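Local coordinates for ribosome-inactivating protein (Lychnis chalcedonica, PDB 2G5X) that belongs to the plant ribosome-inactivating proteins and folds as a single chain that sets a mixed beta-sheet against a largely helical region, at residues Trp4-Asp9 with Val48-Pro53; Ser89-Ala94 with Cys115-Thr120; Ala172-Ile177 with Met226-Leu231. One frame throughout, in Å; residues are numbered along the deposited sequence.

Contact 1. Residues Trp4-Asp9 with Val48-Pro53; sequences WTVDSD and VNLVLP
Trp4 and Thr5 lie alongside Leu50 and Val51 as neighbours in a parallel pair of strands. Trp4 grips both sides of Leu50: its N donates to Asn49 O at 2.9 Å, and its O accepts Val51 N at 3.0 Å. The ladder ends one step further on, where Val6 N reaches Val51 O at 2.9 Å with a bend of the N-H...O angle to 141°, just as both chains leave the sheet.

The Thr5 side chain lies beside this last rung, its CB near Val51 O, and there the group branches. The hydroxyl, set beside the backbone N (chi1 -67°), faces Val51, with OG1 4.0 Å from Val51 CB. That torsion sends the methyl the other way, beside the carbonyl carbon, and CG2 comes 3.7 Å from Val51 O and 3.8 Å from Pro53 CB. The proline ring thus packs against the methyl branch, while its own CD touches Val6 O at 3.2 Å; the same carbonyl oxygen also accepts a hydrogen bond from Gln141.

On the other face of the sheet, Leu50 CD2 meets the indole of Trp4 at its edge, near the ring plane, 4.2 Å from CE3. Trp4 CG is anti to the backbone N (chi1 -178°), which carries the indole along its own segment, so that Val6 CA lies over the centre of one ring face. Tyr13 and Phe16 of helix 10-25 also pack against the indole. A short outermost strand, 3-5, parallel to strand 45-51 and followed by helix 10-25 on the way to it, makes this the opening beta-alpha-beta unit of the ribosome-inactivating protein fold.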
loop_
_atom_site.group_PDB
_atom_site.type_symbol
_atom_site.label_atom_id
_atom_site.label_comp_id
_atom_site.label_asym_id
_atom_site.label_seq_id
_atom_site.Cartn_x
_atom_site.Cartn_y
_atom_site.Cartn_z
ATOM N N TRP A 4 11.328 -0.634 2.950
ATOM C CA TRP A 4 11.344 0.509 3.851
ATOM C C TRP A 4 11.414 0.057 5.299
ATOM O O TRP A 4 10.576 -0.719 5.762
ATOM C CB TRP A 4 10.099 1.389 3.662
ATOM C CG TRP A 4 10.101 2.628 4.545
ATOM C CD1 TRP A 4 11.167 3.449 4.803
ATOM C CD2 TRP A 4 8.993 3.177 5.275
ATOM N NE1 TRP A 4 10.792 4.468 5.649
ATOM C CE2 TRP A 4 9.465 4.326 5.954
ATOM C CE3 TRP A 4 7.648 2.811 5.420
ATOM C CZ2 TRP A 4 8.638 5.110 6.769
ATOM C CZ3 TRP A 4 6.823 3.594 6.233
ATOM C CH2 TRP A 4 7.324 4.730 6.896
ATOM N N THR A 5 12.442 0.520 6.002
ATOM C CA THR A 5 12.569 0.211 7.413
ATOM C C THR A 5 11.700 1.300 8.034
ATOM O O THR A 5 12.025 2.488 7.973
ATOM C CB THR A 5 14.032 0.324 7.887
ATOM O OG1 THR A 5 14.807 -0.706 7.264
ATOM C CG2 THR A 5 14.125 0.166 9.400
ATOM N N VAL A 6 10.571 0.886 8.597
ATOM C CA VAL A 6 9.614 1.812 9.188
ATOM C C VAL A 6 10.259 2.625 10.305
ATOM O O VAL A 6 10.326 2.184 11.455
ATOM C CB VAL A 6 8.388 1.044 9.714
ATOM C CG1 VAL A 6 7.341 2.013 10.218
ATOM C CG2 VAL A 6 7.810 0.168 8.595
ATOM N N ASP A 7 10.721 3.819 9.945
ATOM C CA ASP A 7 11.409 4.711 10.871
ATOM C C ASP A 7 11.149 6.174 10.489
ATOM O O ASP A 7 10.562 6.458 9.445
ATOM C CB ASP A 7 12.910 4.399 10.824
ATOM C CG ASP A 7 13.633 4.781 12.096
ATOM O OD1 ASP A 7 14.855 4.520 12.170
ATOM O OD2 ASP A 7 12.994 5.334 13.016
ATOM N N SER A 8 11.611 7.100 11.325
ATOM C CA SER A 8 11.384 8.527 11.104
ATOM C C SER A 8 12.279 9.257 10.100
ATOM O O SER A 8 12.359 10.488 10.123
ATOM C CB SER A 8 11.436 9.255 12.450
ATOM O OG SER A 8 12.651 8.984 13.128
ATOM N N ASP A 9 12.933 8.513 9.215
ATOM C CA ASP A 9 13.806 9.109 8.201
ATOM C C ASP A 9 12.972 9.359 6.940
ATOM O O ASP A 9 12.715 8.441 6.172
ATOM C CB ASP A 9 14.965 8.146 7.911
ATOM C CG ASP A 9 15.978 8.710 6.928
ATOM O OD1 ASP A 9 17.127 8.214 6.930
ATOM O OD2 ASP A 9 15.637 9.627 6.149
ATOM N N VAL A 48 6.576 -5.520 -1.688
ATOM C CA VAL A 48 7.119 -4.448 -0.866
ATOM C C VAL A 48 7.500 -4.984 0.511
ATOM O O VAL A 48 6.692 -5.623 1.176
ATOM C CB VAL A 48 6.069 -3.323 -0.688
ATOM C CG1 VAL A 48 6.485 -2.375 0.427
ATOM C CG2 VAL A 48 5.904 -2.569 -1.997
ATOM N N ASN A 49 8.729 -4.719 0.939
ATOM C CA ASN A 49 9.177 -5.166 2.255
ATOM C C ASN A 49 9.070 -4.048 3.286
ATOM O O ASN A 49 9.536 -2.935 3.048
ATOM C CB ASN A 49 10.642 -5.615 2.206
ATOM C CG ASN A 49 10.806 -7.061 1.777
ATOM O OD1 ASN A 49 9.858 -7.712 1.351
ATOM N ND2 ASN A 49 12.031 -7.567 1.885
ATOM N N LEU A 50 8.436 -4.341 4.418
ATOM C CA LEU A 50 8.339 -3.387 5.520
ATOM C C LEU A 50 9.169 -4.053 6.622
ATOM O O LEU A 50 8.941 -5.218 6.956
ATOM C CB LEU A 50 6.884 -3.206 5.982
ATOM C CG LEU A 50 5.910 -2.496 5.028
ATOM C CD1 LEU A 50 4.551 -2.323 5.720
ATOM C CD2 LEU A 50 6.468 -1.132 4.628
ATOM N N VAL A 51 10.138 -3.330 7.171
ATOM C CA VAL A 51 11.012 -3.885 8.206
ATOM C C VAL A 51 11.005 -3.042 9.477
ATOM O O VAL A 51 11.055 -1.817 9.405
ATOM C CB VAL A 51 12.478 -3.962 7.698
ATOM C CG1 VAL A 51 13.361 -4.639 8.742
ATOM C CG2 VAL A 51 12.538 -4.710 6.374
ATOM N N LEU A 52 10.938 -3.694 10.638
ATOM C CA LEU A 52 10.963 -2.966 11.904
ATOM C C LEU A 52 12.416 -2.758 12.306
ATOM O O LEU A 52 13.212 -3.694 12.291
ATOM C CB LEU A 52 10.251 -3.745 13.010
ATOM C CG LEU A 52 8.741 -3.931 12.882
ATOM C CD1 LEU A 52 8.232 -4.666 14.117
ATOM C CD2 LEU A 52 8.058 -2.579 12.740
ATOM N N PRO A 53 12.779 -1.525 12.675
ATOM C CA PRO A 53 14.159 -1.250 13.073
ATOM C C PRO A 53 14.591 -1.946 14.365
ATOM O O PRO A 53 15.771 -2.249 14.542
ATOM C CB PRO A 53 14.181 0.273 13.197
ATOM C CG PRO A 53 12.780 0.590 13.642
ATOM C CD PRO A 53 11.945 -0.310 12.760
#

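Contact 2. Residues Ser89-Ala94 with Cys115-Thr120; sequences SDEYRA and CASTYT
Asp90 and Ser117 form the polar centre of the contact through two hydrogen bonds that use both carboxylate oxygens. Ser117 N donates to Asp90 OD1 at 2.9 Å, arriving from above the carboxylate plane, 36° out of it. Ser117 OG gives its proton to Asp90 OD2 at 2.8 Å, on the syn side and closer to the plane. The aspartate owes this reach to CG lying between its backbone N and carbonyl carbon (chi1 60°), which directs the carboxylate at Ser117, just ahead of helix 119-126. Two donors on one carboxylate would be expected to favour its ionised form.

Backbone pairing adds a nearly straight bond from Ser89 N to Cys115 O, 2.9 Å long with an N-H...O angle of 170°. Ser89 OG approaches the same carbonyl, but its 3.2 Å distance to Cys115 O marks at most a weak bond.

These bonds fasten the turn that follows strand 83-87 to the segment leading into helix 119-126. Thr118 is the N-cap of that helix, its OG1 bonded to Asp121 N, and the carboxylate of Asp121 also takes Ala116 N. The anchored turn runs on through Asp90 and Glu91 into the short helix 92-95.

Water extends the polar network. One molecule donates to Glu91 OE2 at 2.5 Å and to Ser117 OG at 3.2 Å, while Glu91 OE1 is held in a salt bridge by Arg64. Ser117 OG also shares a hydrogen bond with Tyr69 OH, so several partners converge on this buried hydroxyl.

Van der Waals contact is modest. The Ala116 methyl touches two polar side chains, with CB 3.6 Å from both Ser89 OG and Asp90 OD1.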
loop_
_atom_site.group_PDB
_atom_site.type_symbol
_atom_site.label_atom_id
_atom_site.label_comp_id
_atom_site.label_asym_id
_atom_site.label_seq_id
_atom_site.Cartn_x
_atom_site.Cartn_y
_atom_site.Cartn_z
ATOM N N SER A 89 -9.409 -12.799 2.225
ATOM C CA SER A 89 -10.457 -13.772 1.942
ATOM C C SER A 89 -11.066 -13.700 0.547
ATOM O O SER A 89 -11.493 -14.723 0.013
ATOM C CB SER A 89 -11.570 -13.662 2.987
ATOM O OG SER A 89 -12.233 -12.414 2.897
ATOM N N ASP A 90 -11.110 -12.506 -0.041
ATOM C CA ASP A 90 -11.696 -12.337 -1.369
ATOM C C ASP A 90 -10.692 -12.463 -2.512
ATOM O O ASP A 90 -11.055 -12.348 -3.679
ATOM C CB ASP A 90 -12.439 -10.993 -1.453
ATOM C CG ASP A 90 -11.536 -9.798 -1.207
ATOM O OD1 ASP A 90 -10.509 -9.949 -0.515
ATOM O OD2 ASP A 90 -11.869 -8.696 -1.693
ATOM N N GLU A 91 -9.430 -12.708 -2.168
ATOM C CA GLU A 91 -8.378 -12.878 -3.165
ATOM C C GLU A 91 -7.806 -14.296 -3.081
ATOM O O GLU A 91 -7.113 -14.748 -3.995
ATOM C CB GLU A 91 -7.246 -11.871 -2.929
ATOM C CG GLU A 91 -7.569 -10.417 -3.275
ATOM C CD GLU A 91 -7.624 -10.150 -4.774
ATOM O OE1 GLU A 91 -7.229 -11.034 -5.564
ATOM O OE2 GLU A 91 -8.057 -9.042 -5.162
ATOM N N TYR A 92 -8.112 -14.994 -1.989
ATOM C CA TYR A 92 -7.602 -16.349 -1.754
ATOM C C TYR A 92 -7.909 -17.380 -2.842
ATOM O O TYR A 92 -7.010 -18.086 -3.299
ATOM C CB TYR A 92 -8.110 -16.877 -0.403
ATOM C CG TYR A 92 -7.534 -18.220 -0.002
ATOM C CD1 TYR A 92 -6.283 -18.314 0.608
ATOM C CD2 TYR A 92 -8.239 -19.400 -0.243
ATOM C CE1 TYR A 92 -5.748 -19.558 0.972
ATOM C CE2 TYR A 92 -7.714 -20.642 0.110
ATOM C CZ TYR A 92 -6.472 -20.715 0.716
ATOM O OH TYR A 92 -5.955 -21.947 1.060
ATOM N N ARG A 93 -9.166 -17.485 -3.256
ATOM C CA ARG A 93 -9.511 -18.465 -4.282
ATOM C C ARG A 93 -8.762 -18.252 -5.595
ATOM O O ARG A 93 -8.342 -19.216 -6.236
ATOM C CB ARG A 93 -11.022 -18.468 -4.551
ATOM C CG ARG A 93 -11.873 -18.924 -3.373
ATOM C CD ARG A 93 -11.452 -20.302 -2.850
ATOM N NE ARG A 93 -12.404 -20.807 -1.866
ATOM C CZ ARG A 93 -13.491 -21.513 -2.164
ATOM N NH1 ARG A 93 -13.767 -21.814 -3.427
ATOM N NH2 ARG A 93 -14.319 -21.896 -1.199
ATOM N N ALA A 94 -8.573 -16.997 -5.988
ATOM C CA ALA A 94 -7.890 -16.706 -7.242
ATOM C C ALA A 94 -6.368 -16.786 -7.196
ATOM O O ALA A 94 -5.737 -17.149 -8.191
ATOM C CB ALA A 94 -8.314 -15.331 -7.750
ATOM N N CYS A 115 -10.235 -11.473 6.920
ATOM C CA CYS A 115 -10.900 -10.292 6.372
ATOM C C CYS A 115 -10.663 -10.156 4.868
ATOM O O CYS A 115 -9.797 -10.830 4.306
ATOM C CB CYS A 115 -10.441 -9.019 7.099
ATOM S SG CYS A 115 -8.791 -8.412 6.680
ATOM N N ALA A 116 -11.451 -9.296 4.223
ATOM C CA ALA A 116 -11.338 -9.063 2.783
ATOM C C ALA A 116 -10.456 -7.854 2.464
ATOM O O ALA A 116 -10.088 -7.088 3.355
ATOM C CB ALA A 116 -12.723 -8.877 2.175
ATOM N N SER A 117 -10.144 -7.684 1.180
ATOM C CA SER A 117 -9.278 -6.603 0.705
ATOM C C SER A 117 -9.932 -5.245 0.452
ATOM O O SER A 117 -9.236 -4.246 0.259
ATOM C CB SER A 117 -8.607 -7.039 -0.595
ATOM O OG SER A 117 -9.568 -7.091 -1.639
ATOM N N THR A 118 -11.257 -5.208 0.430
ATOM C CA THR A 118 -11.982 -3.968 0.156
ATOM C C THR A 118 -11.912 -2.935 1.270
ATOM O O THR A 118 -11.746 -3.273 2.445
ATOM C CB THR A 118 -13.464 -4.251 -0.103
ATOM O OG1 THR A 118 -14.004 -4.976 1.009
ATOM C CG2 THR A 118 -13.643 -5.070 -1.381
ATOM N N TYR A 119 -12.046 -1.666 0.895
ATOM C CA TYR A 119 -12.031 -0.599 1.885
ATOM C C TYR A 119 -13.213 -0.798 2.824
ATOM O O TYR A 119 -13.103 -0.583 4.029
ATOM C CB TYR A 119 -12.126 0.776 1.213
ATOM C CG TYR A 119 -10.788 1.448 0.986
ATOM C CD1 TYR A 119 -9.873 1.595 2.032
ATOM C CD2 TYR A 119 -10.443 1.956 -0.266
ATOM C CE1 TYR A 119 -8.648 2.230 1.837
ATOM C CE2 TYR A 119 -9.220 2.591 -0.473
ATOM C CZ TYR A 119 -8.329 2.723 0.582
ATOM O OH TYR A 119 -7.117 3.348 0.379
ATOM N N THR A 120 -14.347 -1.221 2.272
ATOM C CA THR A 120 -15.534 -1.439 3.089
ATOM C C THR A 120 -15.325 -2.487 4.185
ATOM O O THR A 120 -15.610 -2.223 5.357
ATOM C CB THR A 120 -16.746 -1.856 2.227
ATOM O OG1 THR A 120 -16.399 -2.987 1.423
ATOM C CG2 THR A 120 -17.178 -0.708 1.331
HETATM O O HOH W 1 -10.092 -7.617 -4.775
#

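Contact 3. Residues Ala172-Ile177 with Met226-Leu231; sequences ARFKYI and MKLGLL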
loop_
_atom_site.group_PDB
_atom_site.type_symbol
_atom_site.label_atom_id
_atom_site.label_comp_id
_atom_site.label_asym_id
_atom_site.label_seq_id
_atom_site.Cartn_x
_atom_site.Cartn_y
_atom_site.Cartn_z
ATOM N N ALA A 172 2.036 6.664 -2.727
ATOM C CA ALA A 172 2.709 6.439 -4.006
ATOM C C ALA A 172 1.930 7.133 -5.125
ATOM O O ALA A 172 2.510 7.755 -6.020
ATOM C CB ALA A 172 2.812 4.941 -4.289
ATOM N N ARG A 173 0.608 7.027 -5.066
ATOM C CA ARG A 173 -0.263 7.634 -6.069
ATOM C C ARG A 173 -0.264 9.161 -6.047
ATOM O O ARG A 173 -0.198 9.803 -7.099
ATOM C CB ARG A 173 -1.702 7.157 -5.868
ATOM C CG ARG A 173 -1.940 5.682 -6.142
ATOM C CD ARG A 173 -3.277 5.259 -5.553
ATOM N NE ARG A 173 -3.647 3.889 -5.897
ATOM C CZ ARG A 173 -4.291 3.066 -5.075
ATOM N NH1 ARG A 173 -4.624 3.475 -3.856
ATOM N NH2 ARG A 173 -4.621 1.845 -5.472
ATOM N N PHE A 174 -0.341 9.729 -4.845
ATOM C CA PHE A 174 -0.419 11.183 -4.661
ATOM C C PHE A 174 0.766 11.852 -3.973
ATOM O O PHE A 174 1.017 11.605 -2.793
ATOM C CB PHE A 174 -1.675 11.519 -3.849
ATOM C CG PHE A 174 -2.962 11.129 -4.519
ATOM C CD1 PHE A 174 -3.620 12.023 -5.357
ATOM C CD2 PHE A 174 -3.515 9.868 -4.311
ATOM C CE1 PHE A 174 -4.813 11.669 -5.981
ATOM C CE2 PHE A 174 -4.710 9.502 -4.930
ATOM C CZ PHE A 174 -5.361 10.406 -5.768
ATOM N N LYS A 175 1.473 12.720 -4.697
ATOM C CA LYS A 175 2.606 13.440 -4.117
ATOM C C LYS A 175 2.132 14.265 -2.914
ATOM O O LYS A 175 2.866 14.440 -1.939
ATOM C CB LYS A 175 3.245 14.377 -5.151
ATOM C CG LYS A 175 3.951 13.672 -6.310
ATOM C CD LYS A 175 5.191 12.932 -5.839
ATOM C CE LYS A 175 6.229 13.898 -5.272
ATOM N NZ LYS A 175 7.433 13.184 -4.747
ATOM N N TYR A 176 0.906 14.772 -2.992
ATOM C CA TYR A 176 0.332 15.572 -1.911
ATOM C C TYR A 176 0.239 14.757 -0.620
ATOM O O TYR A 176 0.495 15.270 0.467
ATOM C CB TYR A 176 -1.070 16.057 -2.303
ATOM C CG TYR A 176 -1.695 17.030 -1.320
ATOM C CD1 TYR A 176 -1.466 18.401 -1.423
ATOM C CD2 TYR A 176 -2.510 16.576 -0.282
ATOM C CE1 TYR A 176 -2.035 19.302 -0.518
ATOM C CE2 TYR A 176 -3.080 17.466 0.630
ATOM C CZ TYR A 176 -2.840 18.827 0.505
ATOM O OH TYR A 176 -3.406 19.711 1.399
ATOM N N ILE A 177 -0.131 13.486 -0.744
ATOM C CA ILE A 177 -0.266 12.617 0.418
ATOM C C ILE A 177 1.105 12.215 0.955
ATOM O O ILE A 177 1.300 12.122 2.162
ATOM C CB ILE A 177 -1.124 11.382 0.075
ATOM C CG1 ILE A 177 -2.536 11.855 -0.297
ATOM C CG2 ILE A 177 -1.167 10.418 1.254
ATOM C CD1 ILE A 177 -3.500 10.753 -0.679
ATOM N N MET A 226 -3.617 17.588 -7.032
ATOM C CA MET A 226 -3.671 16.710 -8.196
ATOM C C MET A 226 -2.321 16.232 -8.726
ATOM O O MET A 226 -2.275 15.452 -9.677
ATOM C CB MET A 226 -4.443 17.392 -9.334
ATOM C CG MET A 226 -5.909 17.654 -9.020
ATOM S SD MET A 226 -6.849 18.188 -10.471
ATOM C CE MET A 226 -6.355 19.905 -10.570
ATOM N N LYS A 227 -1.228 16.686 -8.120
ATOM C CA LYS A 227 0.107 16.283 -8.560
ATOM C C LYS A 227 0.313 14.791 -8.284
ATOM O O LYS A 227 0.638 14.391 -7.163
ATOM C CB LYS A 227 1.173 17.098 -7.822
ATOM C CG LYS A 227 2.436 17.369 -8.627
ATOM C CD LYS A 227 2.309 18.662 -9.426
ATOM C CE LYS A 227 3.438 18.809 -10.435
ATOM N NZ LYS A 227 3.332 20.075 -11.213
ATOM N N LEU A 228 0.137 13.965 -9.309
ATOM C CA LEU A 228 0.276 12.521 -9.135
ATOM C C LEU A 228 1.702 11.987 -9.213
ATOM O O LEU A 228 2.544 12.524 -9.936
ATOM C CB LEU A 228 -0.597 11.792 -10.159
ATOM C CG LEU A 228 -2.079 12.168 -10.125
ATOM C CD1 LEU A 228 -2.835 11.341 -11.147
ATOM C CD2 LEU A 228 -2.647 11.941 -8.729
ATOM N N GLY A 229 1.961 10.933 -8.442
ATOM C CA GLY A 229 3.265 10.294 -8.436
ATOM C C GLY A 229 3.220 9.007 -9.246
ATOM O O GLY A 229 4.254 8.423 -9.568
ATOM N N LEU A 230 2.008 8.565 -9.570
ATOM C CA LEU A 230 1.789 7.354 -10.354
ATOM C C LEU A 230 0.467 7.530 -11.090
ATOM O O LEU A 230 -0.534 7.914 -10.485
ATOM C CB LEU A 230 1.707 6.121 -9.437
ATOM C CG LEU A 230 1.366 4.776 -10.096
ATOM C CD1 LEU A 230 2.517 4.335 -10.996
ATOM C CD2 LEU A 230 1.107 3.715 -9.026
ATOM N N LEU A 231 0.460 7.266 -12.391
ATOM C CA LEU A 231 -0.768 7.403 -13.164
ATOM C C LEU A 231 -1.389 6.048 -13.431
ATOM O O LEU A 231 -0.694 5.039 -13.523
ATOM C CB LEU A 231 -0.503 8.079 -14.518
ATOM C CG LEU A 231 0.087 9.489 -14.570
ATOM C CD1 LEU A 231 0.072 9.974 -16.012
ATOM C CD2 LEU A 231 -0.719 10.432 -13.698
HETATM O O HOH W 2 -1.001 14.503 -5.131
#
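Backbone bonds flank the Phe174-Leu228 pair, a single isolated bridge: Gly229 N donates to Arg173 O at 2.8 Å, from 48° above the carbonyl plane, and Lys175 N donates to Lys227 O at 3.1 Å. A water makes a second link to the same oxygen, donating to Lys227 O at 2.6 Å and accepting from Tyr176 N at 2.9 Å.

The bridge forms at the break between helices 154-173 and 175-184, where Phe174 leaves helical geometry and serves as N-cap of the second helix. The loop after helix 203-210 thereby takes up a carbonyl and an amide from this junction.

Phe174 and Leu228 run side by side, pointing the same way, with Leu228 CD2 3.5 Å from Phe174 CE1. Leu228 CG sits beside its backbone N (chi1 -56°), which brings the methyl to the ring. The bridging water lies in the ring plane at its edge, and Trp203 also meets the ring.

Lys175 lays CB and CG against Lys227 O, CB at 3.3 Å; its chain then bends away to a salt bridge with Glu178. At Gly229 the backbones run close, the glycine C lying 3.5 Å from Ala172 O.

Overall arrangement
From the N terminus, contact 1 closes first: the chain leaves edge strand 3-5, passes through helix 10-25 and returns along strand 45-51, its inner neighbour. After the antiparallel strands 58-64, 69-76 and 83-87, contact 2 closes a shorter loop around helices 92-95 and 99-102 and strand 108-109, tying the segment that follows strand 83-87 to the start of helix 119-126. Contact 3 follows, binding the break between helices 154-173 and 175-184 to the C-terminal loop. The three loops are in series, neither nested nor crossed. Contact 2 lies across the chain's centre from both others; its nearest atoms are about 5 Å from contact 3.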